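Local coordinates for methane monooxygenase regulatory protein B (Methylococcus capsulatus, PDB 4GAM) that probably binds the hydroxylase component of soluble methane monooxygenase and regulates its oxidation of methane, at residues D[65-70]-D[80-85]; D[36-41]-D[123-128]; D[87-92]-D[100-105]. One frame throughout, in Å; residues are numbered along the deposited sequence.

Contact 1 of 3, residues D[65-70]-D[80-85]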
loop_
_atom_site.group_PDB
_atom_site.type_symbol
_atom_site.label_atom_id
_atom_site.label_comp_id
_atom_site.label_asym_id
_atom_site.label_seq_id
_atom_site.Cartn_x
_atom_site.Cartn_y
_atom_site.Cartn_z
ATOM N N ASN D 65 -7.864 10.795 32.373
ATOM C CA ASN D 65 -6.500 10.891 32.890
ATOM C C ASN D 65 -5.884 12.274 32.681
ATOM O O ASN D 65 -5.247 12.520 31.660
ATOM C CB ASN D 65 -5.615 9.822 32.238
ATOM C CG ASN D 65 -4.297 9.618 32.970
ATOM O OD1 ASN D 65 -3.901 10.430 33.806
ATOM N ND2 ASN D 65 -3.609 8.529 32.649
ATOM N N PRO D 66 -6.053 13.175 33.663
ATOM C CA PRO D 66 -5.554 14.557 33.601
ATOM C C PRO D 66 -4.032 14.660 33.660
ATOM O O PRO D 66 -3.498 15.772 33.703
ATOM C CB PRO D 66 -6.160 15.208 34.851
ATOM C CG PRO D 66 -7.288 14.317 35.250
ATOM C CD PRO D 66 -6.850 12.939 34.877
ATOM N N THR D 67 -3.350 13.520 33.660
ATOM C CA THR D 67 -1.900 13.493 33.789
ATOM C C THR D 67 -1.200 13.085 32.494
ATOM O O THR D 67 0.005 12.834 32.491
ATOM C CB THR D 67 -1.452 12.535 34.914
ATOM O OG1 THR D 67 -1.706 11.179 34.522
ATOM C CG2 THR D 67 -2.194 12.836 36.212
ATOM N N VAL D 68 -1.945 13.005 31.394
ATOM C CA VAL D 68 -1.338 12.614 30.125
ATOM C C VAL D 68 -0.633 13.786 29.451
ATOM O O VAL D 68 -1.261 14.777 29.071
ATOM C CB VAL D 68 -2.341 11.944 29.154
ATOM C CG1 VAL D 68 -3.615 12.751 29.041
ATOM C CG2 VAL D 68 -1.707 11.759 27.783
ATOM N N ASN D 69 0.683 13.668 29.319
ATOM C CA ASN D 69 1.482 14.707 28.688
ATOM C C ASN D 69 2.119 14.224 27.397
ATOM O O ASN D 69 2.953 13.318 27.408
ATOM C CB ASN D 69 2.562 15.213 29.643
ATOM C CG ASN D 69 3.540 16.156 28.968
ATOM O OD1 ASN D 69 4.608 15.742 28.512
ATOM N ND2 ASN D 69 3.179 17.434 28.899
ATOM N N VAL D 70 1.716 14.827 26.286
ATOM C CA VAL D 70 2.320 14.537 24.993
ATOM C C VAL D 70 3.248 15.683 24.582
ATOM O O VAL D 70 2.945 16.856 24.807
ATOM C CB VAL D 70 1.242 14.242 23.905
ATOM C CG1 VAL D 70 -0.153 14.526 24.439
ATOM C CG2 VAL D 70 1.511 15.018 22.614
ATOM N N LYS D 80 3.352 10.623 28.000
ATOM C CA LYS D 80 3.654 10.107 29.329
ATOM C C LYS D 80 2.539 10.466 30.304
ATOM O O LYS D 80 2.184 11.634 30.451
ATOM C CB LYS D 80 4.993 10.661 29.820
ATOM C CG LYS D 80 5.375 10.276 31.244
ATOM C CD LYS D 80 6.886 10.168 31.367
ATOM C CE LYS D 80 7.341 9.976 32.799
ATOM N NZ LYS D 80 8.796 9.652 32.860
ATOM N N ALA D 81 1.985 9.455 30.965
ATOM C CA ALA D 81 0.893 9.667 31.911
ATOM C C ALA D 81 1.120 8.880 33.192
ATOM O O ALA D 81 2.020 8.043 33.266
ATOM C CB ALA D 81 -0.436 9.278 31.285
ATOM N N ASN D 82 0.297 9.153 34.199
ATOM C CA ASN D 82 0.380 8.447 35.470
ATOM C C ASN D 82 -0.592 7.274 35.552
ATOM O O ASN D 82 -1.808 7.454 35.483
ATOM C CB ASN D 82 0.141 9.406 36.638
ATOM C CG ASN D 82 1.390 10.162 37.034
ATOM O OD1 ASN D 82 1.613 11.292 36.597
ATOM N ND2 ASN D 82 2.219 9.537 37.864
ATOM N N GLY D 83 -0.045 6.073 35.697
ATOM C CA GLY D 83 -0.861 4.890 35.887
ATOM C C GLY D 83 -1.092 4.108 34.612
ATOM O O GLY D 83 -0.601 2.988 34.475
ATOM N N LYS D 84 -1.832 4.695 33.674
ATOM C CA LYS D 84 -2.238 3.969 32.475
ATOM C C LYS D 84 -2.825 4.860 31.383
ATOM O O LYS D 84 -3.227 5.997 31.638
ATOM C CB LYS D 84 -3.275 2.908 32.841
ATOM C CG LYS D 84 -4.602 3.496 33.290
ATOM C CD LYS D 84 -5.605 2.407 33.598
ATOM C CE LYS D 84 -7.014 2.839 33.241
ATOM N NZ LYS D 84 -7.972 1.711 33.392
ATOM N N ILE D 85 -2.871 4.321 30.166
ATOM C CA ILE D 85 -3.564 4.948 29.042
ATOM C C ILE D 85 -4.355 3.889 28.277
ATOM O O ILE D 85 -3.820 2.839 27.924
ATOM C CB ILE D 85 -2.588 5.625 28.049
ATOM C CG1 ILE D 85 -1.646 6.588 28.771
ATOM C CG2 ILE D 85 -3.359 6.355 26.948
ATOM C CD1 ILE D 85 -0.589 7.183 27.875
#
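With a first torsion of -165°, N65 carries CG anti to its backbone N and sends its amide across to segment 80-85, while T67, at chi1 70°, holds OG1 between its own backbone N and carbonyl carbon, facing N82. Both residues lie just ahead of a beta hairpin in which strand 69-72, outermost in the four-stranded sheet, runs antiparallel to strand 76-82. Between these two segments the ladder has one bridge, the hydrogen-bonded pair N69 and K80: N69 N donates to K80 O at 2.8 Å, and K80 N answers with a bond to N69 O. Further on, a side chain stands in for the backbone. N82 N donates to T67 OG1 at 2.9 Å, a fairly straight bond of 160°, and the T67 and N82 side chains cross at about a right angle. T67 O also takes a CA-H contact from A81 CA at 3.3 Å and accepts a hydrogen bond from the N6 side chain, which reaches OD1 of N82 as well.

N65 also braces T67. Residues 65-68 form a type I turn, and inside it N65 OD1 accepts from T67 N at 3.1 Å, the donor lying above the carbonyl plane; this is an Asx turn. The other end of the same amide makes a weak, strongly bent bond from N65 ND2 to K84 O at 2.8 Å, so the asparagine also reaches, loosely, the start of strand 84-88. On the apolar side V68 CB meets A81 CB at 3.9 Å, and V68 also packs on L56 of helix 46-63. The K80 chain leads away to an acidic side chain of another protein's chain. The A81 methyl lies beside the N65 amide nitrogen, A81 CB being 3.5 Å from N65 ND2.

Contact 2 of 3, residues D[36-41]-D[123-128]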
loop_
_atom_site.group_PDB
_atom_site.type_symbol
_atom_site.label_atom_id
_atom_site.label_comp_id
_atom_site.label_asym_id
_atom_site.label_seq_id
_atom_site.Cartn_x
_atom_site.Cartn_y
_atom_site.Cartn_z
ATOM N N ASP D 36 5.389 5.217 38.842
ATOM C CA ASP D 36 3.994 4.840 38.620
ATOM C C ASP D 36 3.506 5.324 37.260
ATOM O O ASP D 36 2.314 5.271 36.963
ATOM C CB ASP D 36 3.092 5.413 39.720
ATOM C CG ASP D 36 2.836 6.906 39.554
ATOM O OD1 ASP D 36 3.749 7.624 39.096
ATOM O OD2 ASP D 36 1.719 7.363 39.884
ATOM N N THR D 37 4.434 5.798 36.437
ATOM C CA THR D 37 4.073 6.400 35.160
ATOM C C THR D 37 4.048 5.384 34.031
ATOM O O THR D 37 4.216 4.185 34.248
ATOM C CB THR D 37 5.023 7.554 34.780
ATOM O OG1 THR D 37 6.328 7.034 34.496
ATOM C CG2 THR D 37 5.116 8.566 35.914
ATOM N N VAL D 38 3.826 5.884 32.821
ATOM C CA VAL D 38 3.733 5.047 31.638
ATOM C C VAL D 38 4.211 5.866 30.447
ATOM O O VAL D 38 4.011 7.081 30.401
ATOM C CB VAL D 38 2.281 4.531 31.429
ATOM C CG1 VAL D 38 1.613 5.199 30.229
ATOM C CG2 VAL D 38 2.266 3.022 31.284
ATOM N N VAL D 39 4.876 5.213 29.501
ATOM C CA VAL D 39 5.369 5.913 28.323
ATOM C C VAL D 39 4.805 5.314 27.041
ATOM O O VAL D 39 4.956 4.119 26.777
ATOM C CB VAL D 39 6.907 5.918 28.262
ATOM C CG1 VAL D 39 7.392 6.678 27.031
ATOM C CG2 VAL D 39 7.482 6.522 29.532
ATOM N N LEU D 40 4.145 6.156 26.254
ATOM C CA LEU D 40 3.592 5.742 24.976
ATOM C C LEU D 40 4.242 6.529 23.842
ATOM O O LEU D 40 4.304 7.758 23.882
ATOM C CB LEU D 40 2.078 5.942 24.971
ATOM C CG LEU D 40 1.313 5.419 23.756
ATOM C CD1 LEU D 40 1.719 3.988 23.445
ATOM C CD2 LEU D 40 -0.187 5.512 24.007
ATOM N N VAL D 41 4.745 5.813 22.842
ATOM C CA VAL D 41 5.336 6.448 21.670
ATOM C C VAL D 41 4.466 6.197 20.448
ATOM O O VAL D 41 4.276 5.050 20.039
ATOM C CB VAL D 41 6.754 5.925 21.386
ATOM C CG1 VAL D 41 7.228 6.407 20.021
ATOM C CG2 VAL D 41 7.716 6.367 22.481
ATOM N N PHE D 123 -7.118 -1.193 23.293
ATOM C CA PHE D 123 -5.702 -1.229 23.646
ATOM C C PHE D 123 -5.413 -0.435 24.920
ATOM O O PHE D 123 -5.762 0.738 25.026
ATOM C CB PHE D 123 -4.852 -0.702 22.488
ATOM C CG PHE D 123 -3.390 -0.573 22.813
ATOM C CD1 PHE D 123 -2.537 -1.654 22.665
ATOM C CD2 PHE D 123 -2.866 0.635 23.256
ATOM C CE1 PHE D 123 -1.188 -1.536 22.961
ATOM C CE2 PHE D 123 -1.518 0.758 23.555
ATOM C CZ PHE D 123 -0.678 -0.328 23.406
ATOM N N THR D 124 -4.765 -1.081 25.881
ATOM C CA THR D 124 -4.428 -0.424 27.136
ATOM C C THR D 124 -2.975 -0.671 27.536
ATOM O O THR D 124 -2.456 -1.780 27.392
ATOM C CB THR D 124 -5.382 -0.853 28.277
ATOM O OG1 THR D 124 -4.683 -0.836 29.528
ATOM C CG2 THR D 124 -5.924 -2.251 28.027
ATOM N N ILE D 125 -2.322 0.382 28.019
ATOM C CA ILE D 125 -0.958 0.293 28.532
ATOM C C ILE D 125 -0.922 0.764 29.985
ATOM O O ILE D 125 -1.421 1.842 30.305
ATOM C CB ILE D 125 0.031 1.109 27.667
ATOM C CG1 ILE D 125 1.387 1.223 28.366
ATOM C CG2 ILE D 125 -0.533 2.489 27.342
ATOM C CD1 ILE D 125 2.332 2.193 27.700
ATOM N N THR D 126 -0.345 -0.047 30.867
ATOM C CA THR D 126 -0.426 0.226 32.299
ATOM C C THR D 126 0.884 -0.012 33.049
ATOM O O THR D 126 1.799 -0.670 32.547
ATOM C CB THR D 126 -1.555 -0.598 32.955
ATOM O OG1 THR D 126 -1.388 -0.612 34.378
ATOM C CG2 THR D 126 -1.528 -2.019 32.438
ATOM N N SER D 127 0.962 0.539 34.256
ATOM C CA SER D 127 2.146 0.415 35.093
ATOM C C SER D 127 1.978 -0.741 36.074
ATOM O O SER D 127 2.906 -1.089 36.810
ATOM C CB SER D 127 2.400 1.723 35.848
ATOM O OG SER D 127 3.727 1.780 36.341
ATOM N N GLU D 128 0.787 -1.334 36.075
ATOM C CA GLU D 128 0.502 -2.472 36.939
ATOM C C GLU D 128 1.220 -3.715 36.432
ATOM O O GLU D 128 1.213 -3.999 35.233
ATOM C CB GLU D 128 -1.005 -2.738 37.013
ATOM C CG GLU D 128 -1.442 -3.448 38.293
ATOM C CD GLU D 128 -2.467 -4.547 38.054
ATOM O OE1 GLU D 128 -3.400 -4.341 37.248
ATOM O OE2 GLU D 128 -2.334 -5.623 38.676
#
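V38 and I125 meet between the two sheets of this MmoB/DmpM-family fold, whose strands 37-43 and 122-126 lie side by side but splayed. Strand 37-43 is an inner strand of the four-stranded sheet, and strand 122-126 is the middle strand of the three-stranded one. The short strand segments approach to 7.3 Å between axes at 135°, too far apart for ladder pairing, so side chains make most of the join. I125 is fully extended: CG1 lies anti to the backbone N at chi1 169°, and the second torsion is also trans, which carries CD1 out to strand 37-43. The V38 side chain meets it obliquely, with V38 CG2 against I125 CG1 at 3.5 Å. The same valine methyl reaches the tip of the isoleucine, V38 CG2 to I125 CD1 being 3.7 Å. That tip goes past the valine as far as the backbone, where I125 CD1 lies 3.4 Å from V39 O. V38 CG2 also rests over the backbone of the next residue, 3.8 Å from T126 C. I85 of strand 84-88 touches both V38 and I125 and extends this apolar patch.

Beyond the strand end the contact turns polar. S127 has OG anti to its backbone N (chi1 -162°), and the hydroxyl makes a weak hydrogen bond to T37 O, with S127 OG 3.2 Å from that oxygen. The chain is turned here by T126, whose OG1 accepts a nearly straight bond from E128 N at 2.9 Å, an ST turn. S127 O takes a hydrogen bond from a basic side chain of another protein's chain and a weak one from R115. T37 OG1 is bonded to S35; it is the T37 carbonyl that meets the serine. The backbones come nearest at this end, D36 CA and S127 CA lying 6.0 Å apart.

Contact 3 of 3, residues D[87-92]-D[100-105]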
loop_
_atom_site.group_PDB
_atom_site.type_symbol
_atom_site.label_atom_id
_atom_site.label_comp_id
_atom_site.label_asym_id
_atom_site.label_seq_id
_atom_site.Cartn_x
_atom_site.Cartn_y
_atom_site.Cartn_z
ATOM N N VAL D 87 -6.888 3.119 24.864
ATOM C CA VAL D 87 -7.321 3.596 23.559
ATOM C C VAL D 87 -8.445 2.720 23.009
ATOM O O VAL D 87 -8.207 1.586 22.592
ATOM C CB VAL D 87 -6.152 3.618 22.549
ATOM C CG1 VAL D 87 -6.628 4.100 21.186
ATOM C CG2 VAL D 87 -5.027 4.498 23.062
ATOM N N ASP D 88 -9.669 3.239 23.025
ATOM C CA ASP D 88 -10.781 2.548 22.384
ATOM C C ASP D 88 -10.705 2.800 20.884
ATOM O O ASP D 88 -10.781 3.943 20.432
ATOM C CB ASP D 88 -12.127 3.014 22.937
ATOM C CG ASP D 88 -13.288 2.195 22.400
ATOM O OD1 ASP D 88 -13.073 1.011 22.061
ATOM O OD2 ASP D 88 -14.414 2.730 22.314
ATOM N N CYS D 89 -10.552 1.727 20.118
ATOM C CA CYS D 89 -10.270 1.845 18.694
ATOM C C CYS D 89 -11.527 1.819 17.836
ATOM O O CYS D 89 -11.478 2.122 16.645
ATOM C CB CYS D 89 -9.289 0.757 18.259
ATOM S SG CYS D 89 -7.694 0.840 19.115
ATOM N N ASP D 90 -12.652 1.452 18.441
ATOM C CA ASP D 90 -13.939 1.553 17.768
ATOM C C ASP D 90 -14.371 3.012 17.822
ATOM O O ASP D 90 -15.135 3.485 16.980
ATOM C CB ASP D 90 -14.980 0.659 18.446
ATOM C CG ASP D 90 -14.570 -0.808 18.469
ATOM O OD1 ASP D 90 -13.788 -1.232 17.590
ATOM O OD2 ASP D 90 -15.035 -1.539 19.367
ATOM N N GLU D 91 -13.859 3.714 18.828
ATOM C CA GLU D 91 -14.043 5.152 18.973
ATOM C C GLU D 91 -13.288 5.866 17.854
ATOM O O GLU D 91 -13.806 6.795 17.233
ATOM C CB GLU D 91 -13.509 5.592 20.337
ATOM C CG GLU D 91 -14.052 6.907 20.863
ATOM C CD GLU D 91 -13.502 7.242 22.241
ATOM O OE1 GLU D 91 -14.266 7.762 23.080
ATOM O OE2 GLU D 91 -12.303 6.984 22.485
ATOM N N ILE D 92 -12.059 5.419 17.604
ATOM C CA ILE D 92 -11.247 5.929 16.503
ATOM C C ILE D 92 -11.904 5.625 15.164
ATOM O O ILE D 92 -11.988 6.490 14.291
ATOM C CB ILE D 92 -9.840 5.294 16.499
ATOM C CG1 ILE D 92 -9.040 5.740 17.725
ATOM C CG2 ILE D 92 -9.091 5.659 15.225
ATOM C CD1 ILE D 92 -7.653 5.139 17.795
ATOM N N PHE D 100 -11.558 0.215 11.664
ATOM C CA PHE D 100 -10.319 0.380 12.416
ATOM C C PHE D 100 -10.373 -0.450 13.693
ATOM O O PHE D 100 -11.217 -0.216 14.557
ATOM C CB PHE D 100 -10.140 1.856 12.776
ATOM C CG PHE D 100 -8.712 2.334 12.753
ATOM C CD1 PHE D 100 -8.069 2.567 11.549
ATOM C CD2 PHE D 100 -8.029 2.594 13.935
ATOM C CE1 PHE D 100 -6.762 3.029 11.519
ATOM C CE2 PHE D 100 -6.723 3.061 13.914
ATOM C CZ PHE D 100 -6.088 3.276 12.704
ATOM N N ASN D 101 -9.479 -1.425 13.804
ATOM C CA ASN D 101 -9.374 -2.213 15.022
ATOM C C ASN D 101 -8.147 -1.807 15.816
ATOM O O ASN D 101 -7.644 -0.702 15.647
ATOM C CB ASN D 101 -9.350 -3.715 14.723
ATOM C CG ASN D 101 -8.431 -4.085 13.574
ATOM O OD1 ASN D 101 -7.599 -3.298 13.141
ATOM N ND2 ASN D 101 -8.586 -5.303 13.073
ATOM N N VAL D 102 -7.668 -2.688 16.689
ATOM C CA VAL D 102 -6.437 -2.404 17.424
ATOM C C VAL D 102 -5.228 -2.639 16.529
ATOM O O VAL D 102 -4.207 -1.960 16.648
ATOM C CB VAL D 102 -6.302 -3.271 18.690
ATOM C CG1 VAL D 102 -6.997 -2.618 19.875
ATOM C CG2 VAL D 102 -6.844 -4.663 18.441
ATOM N N TYR D 103 -5.359 -3.608 15.632
ATOM C CA TYR D 103 -4.274 -3.976 14.737
ATOM C C TYR D 103 -4.080 -2.921 13.653
ATOM O O TYR D 103 -2.970 -2.727 13.163
ATOM C CB TYR D 103 -4.530 -5.355 14.129
ATOM C CG TYR D 103 -4.878 -6.405 15.163
ATOM C CD1 TYR D 103 -3.896 -6.974 15.964
ATOM C CD2 TYR D 103 -6.191 -6.825 15.340
ATOM C CE1 TYR D 103 -4.211 -7.933 16.911
ATOM C CE2 TYR D 103 -6.516 -7.783 16.283
ATOM C CZ TYR D 103 -5.523 -8.334 17.066
ATOM O OH TYR D 103 -5.844 -9.286 18.005
ATOM N N ASP D 104 -5.158 -2.236 13.282
ATOM C CA ASP D 104 -5.037 -1.100 12.379
ATOM C C ASP D 104 -4.387 0.057 13.119
ATOM O O ASP D 104 -3.658 0.851 12.529
ATOM C CB ASP D 104 -6.399 -0.673 11.816
ATOM C CG ASP D 104 -6.778 -1.434 10.554
ATOM O OD1 ASP D 104 -6.038 -1.336 9.551
ATOM O OD2 ASP D 104 -7.820 -2.121 10.556
ATOM N N PHE D 105 -4.662 0.135 14.418
ATOM C CA PHE D 105 -4.092 1.159 15.291
ATOM C C PHE D 105 -2.646 0.831 15.675
ATOM O O PHE D 105 -1.818 1.723 15.880
ATOM C CB PHE D 105 -4.965 1.313 16.542
ATOM C CG PHE D 105 -4.367 2.193 17.606
ATOM C CD1 PHE D 105 -4.436 3.573 17.509
ATOM C CD2 PHE D 105 -3.754 1.635 18.719
ATOM C CE1 PHE D 105 -3.893 4.382 18.494
ATOM C CE2 PHE D 105 -3.210 2.435 19.707
ATOM C CZ PHE D 105 -3.279 3.810 19.595
#
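C89 pushes its sulfur into the tight half of this contact, against V102 and F105. C89 SG touches V102 CG1 at 3.6 Å and F105 CB at 3.8 Å, and it also approaches the F105 ring obliquely, a sulfur-aromatic contact. The ring is brought there by a first torsion of 171°, which sets CG anti to the backbone N. V87 CG1 covers one face of it, 4.0 Å from the F105 ring centroid, as a CH-pi contact displaced toward the rim. I92 divides its two branches between the aromatic residues: I92 CD1 meets F105 CD1 at 3.6 Å, the two side chains crossing at about a right angle, while I92 CG2 packs on F100 CD2 at 3.5 Å. C89 O comes to the edge of the F100 ring, near its plane.

Structurally this is the junction where strand 84-88 runs straight into helix 89-96, and the chain then returns through a loop to lay the short, weakly bonded helix 102-105 against it. F51 of helix 46-63 touches both V87 and I92, and I48 of that helix packs on F105. N101 is the N-cap of the returning helix, N101 OD1 accepting from D104 N at 2.7 Å.

No hydrogen bond crosses between the segments; the D90 side is exposed and barely touches segment 100-105. D90 OD1 lies 4.1 Å from F100 O, another acceptor, and is hydrogen-bonded to N121. In the short helix, D104 OD2 makes a salt bridge to a basic side chain of another protein's chain.

From the N terminus, strand 37-43 opens the loop that contact 2 will close only when the chain arrives at 123-128, and the other two contacts are nested inside it. Helix 46-63 follows, then contact 1 closes a short hairpin loop between 65-70 and 80-85. Strand 84-88 leads directly into contact 3, whose loop runs from 87-92 to 100-105, so contacts 1 and 3 stand in series and nothing crosses. Contacts 1 and 2 touch through probable backbone hydrogen bonds, G83 N to D36 O and I85 N to I125 O, the sheets meeting near G83. V87 N to F123 O joins contact 3 to contact 2, linking the strand-to-helix junction to the three-stranded sheet.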